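PDB 4ACY: endo-alpha-mannosidase from Bacteroides thetaiotaomicron, which hydrolyses alpha-mannosidic linkages inside a glycan chain as a family GH99 endo-alpha-mannosidase, the type of enzyme that takes part in N-glycan processing. Local coordinates for residues G158-P161 against Q162-R165; V215-T218 against K219-L223; E127-Y130 against G131-S134. One frame throughout, in Å; residues are numbered along the deposited sequence.

All three contacts are local, in the loops and helix starts of an eight-stranded parallel alpha/beta barrel. Contact 3 comes first along the chain, linking strand 117-124 to helix 133-145. Contact 1 follows, where strand 148-153 leads into helix 161-175, and contact 2 comes last, between helix 200-207 and strand 223-227. Contacts 3 and 1 thus follow C-terminal strand ends, where TIM-barrel enzymes typically carry the active site, and start helices with N-caps, whereas contact 2 precedes a strand at the barrel's other end. Centres of contacts 1 and 2 lie about 15 Å apart, and Arg165 packs on Val215. Contact 3 touches neither, centred about 17 Å from contact 1 and about 22 Å from contact 2.

Contact 1: residues G158-P161 against Q162-R165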
loop_
_atom_site.group_PDB
_atom_site.type_symbol
_atom_site.label_atom_id
_atom_site.label_comp_id
_atom_site.label_asym_id
_atom_site.label_seq_id
_atom_site.Cartn_x
_atom_site.Cartn_y
_atom_site.Cartn_z
ATOM N N GLY A 158 10.104 -13.952 -11.096
ATOM C CA GLY A 158 9.383 -15.069 -11.732
ATOM C C GLY A 158 7.869 -14.989 -11.612
ATOM O O GLY A 158 7.161 -15.992 -11.824
ATOM N N ARG A 159 7.356 -13.815 -11.245
ATOM C CA ARG A 159 5.914 -13.646 -11.147
ATOM C C ARG A 159 5.219 -13.918 -12.477
ATOM O O ARG A 159 5.607 -13.391 -13.530
ATOM C CB ARG A 159 5.534 -12.259 -10.612
ATOM C CG ARG A 159 4.046 -12.150 -10.294
ATOM C CD ARG A 159 3.703 -10.831 -9.579
ATOM N NE ARG A 159 3.708 -9.722 -10.532
ATOM C CZ ARG A 159 3.272 -8.493 -10.277
ATOM N NH1 ARG A 159 2.783 -8.181 -9.071
ATOM N NH2 ARG A 159 3.308 -7.577 -11.242
ATOM N N SER A 160 4.184 -14.752 -12.406
ATOM C CA SER A 160 3.420 -15.193 -13.565
ATOM C C SER A 160 2.034 -15.607 -13.065
ATOM O O SER A 160 1.852 -15.776 -11.863
ATOM C CB SER A 160 4.106 -16.397 -14.215
ATOM O OG SER A 160 4.067 -17.522 -13.352
ATOM N N PRO A 161 1.057 -15.793 -13.981
ATOM C CA PRO A 161 -0.220 -16.324 -13.497
ATOM C C PRO A 161 -0.049 -17.568 -12.606
ATOM O O PRO A 161 -0.703 -17.666 -11.564
ATOM C CB PRO A 161 -0.967 -16.634 -14.796
ATOM C CG PRO A 161 -0.488 -15.540 -15.731
ATOM C CD PRO A 161 0.970 -15.370 -15.395
ATOM N N GLN A 162 0.821 -18.497 -13.003
ATOM C CA GLN A 162 1.050 -19.717 -12.223
ATOM C C GLN A 162 1.650 -19.455 -10.842
ATOM O O GLN A 162 1.204 -20.029 -9.858
ATOM C CB GLN A 162 1.905 -20.740 -12.996
ATOM C CG GLN A 162 2.187 -22.050 -12.232
ATOM C CD GLN A 162 0.913 -22.785 -11.781
ATOM O OE1 GLN A 162 -0.077 -22.875 -12.521
ATOM N NE2 GLN A 162 0.939 -23.308 -10.564
ATOM N N THR A 163 2.652 -18.586 -10.754
ATOM C CA THR A 163 3.290 -18.373 -9.457
ATOM C C THR A 163 2.406 -17.477 -8.573
ATOM O O THR A 163 2.415 -17.599 -7.350
ATOM C CB THR A 163 4.733 -17.836 -9.568
ATOM O OG1 THR A 163 4.727 -16.581 -10.246
ATOM C CG2 THR A 163 5.632 -18.837 -10.340
ATOM N N VAL A 164 1.617 -16.611 -9.198
ATOM C CA VAL A 164 0.610 -15.851 -8.431
ATOM C C VAL A 164 -0.412 -16.838 -7.837
ATOM O O VAL A 164 -0.742 -16.747 -6.657
ATOM C CB VAL A 164 -0.051 -14.730 -9.265
ATOM C CG1 VAL A 164 -1.266 -14.120 -8.536
ATOM C CG2 VAL A 164 0.982 -13.639 -9.597
ATOM N N ARG A 165 -0.871 -17.807 -8.636
ATOM C CA ARG A 165 -1.770 -18.842 -8.112
ATOM C C ARG A 165 -1.172 -19.522 -6.893
ATOM O O ARG A 165 -1.838 -19.676 -5.877
ATOM C CB ARG A 165 -2.134 -19.892 -9.175
ATOM C CG ARG A 165 -3.384 -20.697 -8.785
ATOM C CD ARG A 165 -3.687 -21.806 -9.786
ATOM N NE ARG A 165 -5.099 -22.235 -9.752
ATOM C CZ ARG A 165 -5.655 -23.008 -8.819
ATOM N NH1 ARG A 165 -4.950 -23.469 -7.794
ATOM N NH2 ARG A 165 -6.944 -23.317 -8.907
#
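With chi1 values of 67° and 60°, Ser160 and Thr163 each hold their hydroxyl oxygen between the backbone N and the carbonyl carbon of their own residue, and in this setting each hydroxyl meets the backbone N-H of the other residue. Ser160 OG accepts from Thr163 N at 3.1 Å in a fairly straight bond. The return bond, from Ser160 N to Thr163 OG1, is shorter at 2.9 Å but more bent, 132° at the hydrogen. Gly158 O stands 3.0 Å from Thr163 OG1, while the methyl CG2 of Thr163 rests against Ser160 OG. This reciprocal pair is a capping box: Ser160 is the N-cap of helix 161-175, one of the helices packed round the barrel, and its hydroxyl occupies an amide of the first turn that has no earlier carbonyl of the helix to bond to. Pro161 is the first helical residue, where its lack of an N-H costs no bond. Regular helical pairing begins at once, as Val164 N donates to Ser160 O at 2.8 Å and Arg165 N to Pro161 O at 2.9 Å. Val164 and Arg159 run side by side, the methyl CG2 of Val164 meeting Arg159 CG at 3.5 Å and also pressing on the carbonyl oxygen of Ser160. Val164 is buried here, with Trp203 and Leu206 of helix 200-207 against it. The guanidinium of Arg159 continues beyond this packing to the carbonyl oxygen of Tyr193, and that of Arg165 leads away from the cap to the carbonyls of Ile213 and Ser214.

Contact 2: residues V215-T218 against K219-L223; sequences VRNT and KYDGL
Two consecutive beta turns, type II from Val215 to Thr218 and type I from Thr218 to Asp221, fold the chain back before it enters the barrel, and the Asp221 carboxylate reaches back to the two central residues of the first. Asp221 OD2 accepts from Asn217 N at 2.8 Å, almost straight but from above the carboxylate plane. Asp221 OD1 takes two donors: Arg216 NH1 at 2.9 Å, in a salt bridge close to the guanidinium plane, and Gly222 N at 2.7 Å. The two flat groups are turned 57° apart, and NH1 adds a weak bond to Gly222 O. Where the turns join, Thr218 OG1 donates to Val215 O at 2.7 Å and accepts from Tyr220 N at 2.9 Å, clasping both turns with one hydroxyl. Val215 CG1 packs on Tyr220 CB, crossing it at about a right angle.

The rest of the Arg216 guanidinium binds Phe207 O, Cys241 O and Asp243, so this one group joins the turns to the end of helix 200-207 and the approach to strand 244-246. Tyr220 lies against helix 161-175, its hydroxyl bonded to Asp173, and Leu223 begins strand 223-227, pairing with Phe190 of strand 189-192.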
loop_
_atom_site.group_PDB
_atom_site.type_symbol
_atom_site.label_atom_id
_atom_site.label_comp_id
_atom_site.label_asym_id
_atom_site.label_seq_id
_atom_site.Cartn_x
_atom_site.Cartn_y
_atom_site.Cartn_z
ATOM N N VAL A 215 -8.824 -19.918 -10.502
ATOM C CA VAL A 215 -9.132 -20.006 -9.070
ATOM C C VAL A 215 -10.621 -19.737 -8.810
ATOM O O VAL A 215 -11.085 -19.783 -7.665
ATOM C CB VAL A 215 -8.291 -19.004 -8.223
ATOM C CG1 VAL A 215 -6.843 -19.449 -8.168
ATOM C CG2 VAL A 215 -8.407 -17.594 -8.766
ATOM N N ARG A 216 -11.363 -19.437 -9.867
ATOM C CA ARG A 216 -12.756 -19.064 -9.703
ATOM C C ARG A 216 -13.542 -20.273 -9.228
ATOM O O ARG A 216 -13.404 -21.381 -9.766
ATOM C CB ARG A 216 -13.357 -18.513 -10.991
ATOM C CG ARG A 216 -12.741 -17.196 -11.508
ATOM C CD ARG A 216 -12.708 -16.134 -10.422
ATOM N NE ARG A 216 -12.199 -14.860 -10.942
ATOM C CZ ARG A 216 -12.019 -13.767 -10.201
ATOM N NH1 ARG A 216 -12.321 -13.773 -8.912
ATOM N NH2 ARG A 216 -11.548 -12.660 -10.764
ATOM N N ASN A 217 -14.322 -20.045 -8.178
ATOM C CA ASN A 217 -15.170 -21.069 -7.574
ATOM C C ASN A 217 -14.399 -22.222 -6.951
ATOM O O ASN A 217 -14.934 -23.317 -6.753
ATOM C CB ASN A 217 -16.254 -21.512 -8.560
ATOM C CG ASN A 217 -17.162 -20.368 -8.931
ATOM O OD1 ASN A 217 -17.589 -19.589 -8.066
ATOM N ND2 ASN A 217 -17.457 -20.244 -10.214
ATOM N N THR A 218 -13.134 -21.953 -6.641
ATOM C CA THR A 218 -12.338 -22.807 -5.782
ATOM C C THR A 218 -12.282 -22.113 -4.432
ATOM O O THR A 218 -12.764 -20.991 -4.289
ATOM C CB THR A 218 -10.892 -22.980 -6.310
ATOM O OG1 THR A 218 -10.156 -21.764 -6.095
ATOM C CG2 THR A 218 -10.886 -23.314 -7.784
ATOM N N LYS A 219 -11.680 -22.766 -3.444
ATOM C CA LYS A 219 -11.490 -22.160 -2.140
ATOM C C LYS A 219 -10.496 -20.985 -2.205
ATOM O O LYS A 219 -10.299 -20.295 -1.207
ATOM C CB LYS A 219 -10.983 -23.204 -1.143
ATOM C CG LYS A 219 -9.524 -23.592 -1.359
ATOM C CD LYS A 219 -9.013 -24.526 -0.268
ATOM C CE LYS A 219 -8.781 -23.793 1.056
ATOM N NZ LYS A 219 -8.110 -24.715 2.021
ATOM N N TYR A 220 -9.879 -20.798 -3.372
ATOM C CA TYR A 220 -8.858 -19.750 -3.593
ATOM C C TYR A 220 -9.416 -18.535 -4.332
ATOM O O TYR A 220 -8.666 -17.650 -4.798
ATOM C CB TYR A 220 -7.638 -20.340 -4.316
ATOM C CG TYR A 220 -7.036 -21.457 -3.520
ATOM C CD1 TYR A 220 -6.539 -21.226 -2.239
ATOM C CD2 TYR A 220 -7.010 -22.760 -4.017
ATOM C CE1 TYR A 220 -6.011 -22.260 -1.470
ATOM C CE2 TYR A 220 -6.478 -23.802 -3.258
ATOM C CZ TYR A 220 -5.984 -23.543 -1.989
ATOM O OH TYR A 220 -5.457 -24.571 -1.238
ATOM N N ASP A 221 -10.744 -18.477 -4.437
ATOM C CA ASP A 221 -11.385 -17.371 -5.123
ATOM C C ASP A 221 -11.366 -16.138 -4.217
ATOM O O ASP A 221 -11.115 -16.235 -3.013
ATOM C CB ASP A 221 -12.834 -17.733 -5.515
ATOM C CG ASP A 221 -13.317 -16.968 -6.727
ATOM O OD1 ASP A 221 -12.658 -15.984 -7.130
ATOM O OD2 ASP A 221 -14.361 -17.337 -7.292
ATOM N N GLY A 222 -11.640 -14.983 -4.798
ATOM C CA GLY A 222 -11.669 -13.748 -4.033
ATOM C C GLY A 222 -11.830 -12.582 -4.971
ATOM O O GLY A 222 -12.339 -12.731 -6.076
ATOM N N LEU A 223 -11.410 -11.413 -4.506
ATOM C CA LEU A 223 -11.510 -10.202 -5.288
ATOM C C LEU A 223 -10.088 -9.789 -5.620
ATOM O O LEU A 223 -9.282 -9.523 -4.729
ATOM C CB LEU A 223 -12.208 -9.108 -4.483
ATOM C CG LEU A 223 -13.701 -9.310 -4.171
ATOM C CD1 LEU A 223 -14.116 -8.368 -3.057
ATOM C CD2 LEU A 223 -14.602 -9.131 -5.405
#

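Contact 3: residues E127-Y130 against G131-S134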
loop_
_atom_site.group_PDB
_atom_site.type_symbol
_atom_site.label_atom_id
_atom_site.label_comp_id
_atom_site.label_asym_id
_atom_site.label_seq_id
_atom_site.Cartn_x
_atom_site.Cartn_y
_atom_site.Cartn_z
ATOM N N GLU A 127 7.497 -16.373 -2.728
ATOM C CA GLU A 127 8.059 -17.498 -1.960
ATOM C C GLU A 127 9.010 -17.068 -0.835
ATOM O O GLU A 127 9.032 -17.687 0.230
ATOM C CB GLU A 127 8.743 -18.505 -2.902
ATOM N N SER A 128 9.769 -15.991 -1.048
ATOM C CA SER A 128 10.696 -15.505 -0.019
ATOM C C SER A 128 9.975 -15.072 1.267
ATOM O O SER A 128 10.599 -14.951 2.323
ATOM C CB SER A 128 11.542 -14.345 -0.561
ATOM O OG SER A 128 10.702 -13.258 -0.921
ATOM N N ASP A 129 8.665 -14.842 1.171
ATOM C CA ASP A 129 7.856 -14.409 2.312
ATOM C C ASP A 129 7.101 -15.551 2.996
ATOM O O ASP A 129 6.431 -15.333 4.007
ATOM C CB ASP A 129 6.871 -13.306 1.893
ATOM C CG ASP A 129 7.521 -11.928 1.832
ATOM O OD1 ASP A 129 8.739 -11.810 2.108
ATOM O OD2 ASP A 129 6.821 -10.960 1.493
ATOM N N TYR A 130 7.197 -16.759 2.445
ATOM C CA TYR A 130 6.561 -17.925 3.063
ATOM C C TYR A 130 7.081 -18.081 4.494
ATOM O O TYR A 130 8.287 -18.050 4.735
ATOM C CB TYR A 130 6.831 -19.198 2.247
ATOM C CG TYR A 130 6.097 -19.310 0.921
ATOM C CD1 TYR A 130 5.307 -18.267 0.427
ATOM C CD2 TYR A 130 6.229 -20.461 0.139
ATOM C CE1 TYR A 130 4.652 -18.376 -0.791
ATOM C CE2 TYR A 130 5.577 -20.583 -1.091
ATOM C CZ TYR A 130 4.793 -19.537 -1.549
ATOM O OH TYR A 130 4.142 -19.646 -2.759
ATOM N N GLY A 131 6.163 -18.189 5.442
ATOM C CA GLY A 131 6.522 -18.425 6.837
ATOM C C GLY A 131 7.128 -17.241 7.565
ATOM O O GLY A 131 7.557 -17.378 8.709
ATOM N N ASN A 132 7.154 -16.069 6.927
ATOM C CA ASN A 132 7.772 -14.897 7.551
ATOM C C ASN A 132 7.079 -14.459 8.838
ATOM O O ASN A 132 5.844 -14.488 8.951
ATOM C CB ASN A 132 7.912 -13.732 6.564
ATOM C CG ASN A 132 6.680 -12.869 6.497
ATOM O OD1 ASN A 132 6.523 -11.923 7.279
ATOM N ND2 ASN A 132 5.799 -13.174 5.548
ATOM N N GLN A 133 7.901 -14.038 9.791
ATOM C CA GLN A 133 7.474 -13.792 11.166
ATOM C C GLN A 133 6.465 -12.660 11.302
ATOM O O GLN A 133 5.535 -12.759 12.105
ATOM C CB GLN A 133 8.697 -13.515 12.056
ATOM N N SER A 134 6.644 -11.598 10.511
ATOM C CA SER A 134 5.875 -10.368 10.683
ATOM C C SER A 134 4.403 -10.551 10.342
ATOM O O SER A 134 3.544 -9.980 10.998
ATOM C CB SER A 134 6.467 -9.212 9.867
ATOM O OG SER A 134 6.461 -9.517 8.493
#
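Asn132 grips the carbonyl oxygen of Asp129 twice, once with its side chain and once with its backbone. The amide nitrogen ND2 of Asn132 lies 2.7 Å from Asp129 O in a nearly linear bond, 173° at the hydrogen; it sits in the carbonyl plane on a lone pair, and the oxygen in turn lies in the plane of the amide. Asn132 N meets the same Asp129 O at 3.1 Å, but from above the carbonyl plane, so the two donors approach from different directions. The backbone bond closes a type II beta turn from Asp129 to Asn132, in which Gly131 takes the positive phi of the third position. A chi1 of 87° swings the Asn132 amide back over the turn, where its CB also rests on Asp129 O.

The other end of this amide faces the helix. Ser134 OG donates to Asn132 OD1 at 2.7 Å, nearly in line with the C=O bond, and Val135 N binds the same oxygen, making Asn132 the N-cap of helix 133-145. Further out, the carboxylate of Asp129 accepts from Trp125 N, holding the preceding 3-10 segment close to the end of strand 117-124. The Tyr130 ring lays one face over Glu127 CA and stacks with Tyr170 of helix 161-175.

ND2 meets an acceptor and OD1 meets N-H and O-H donors, which is consistent with this amide orientation rather than the flipped one; a donor at one end and an acceptor at the other tie the turn to the start of the helix.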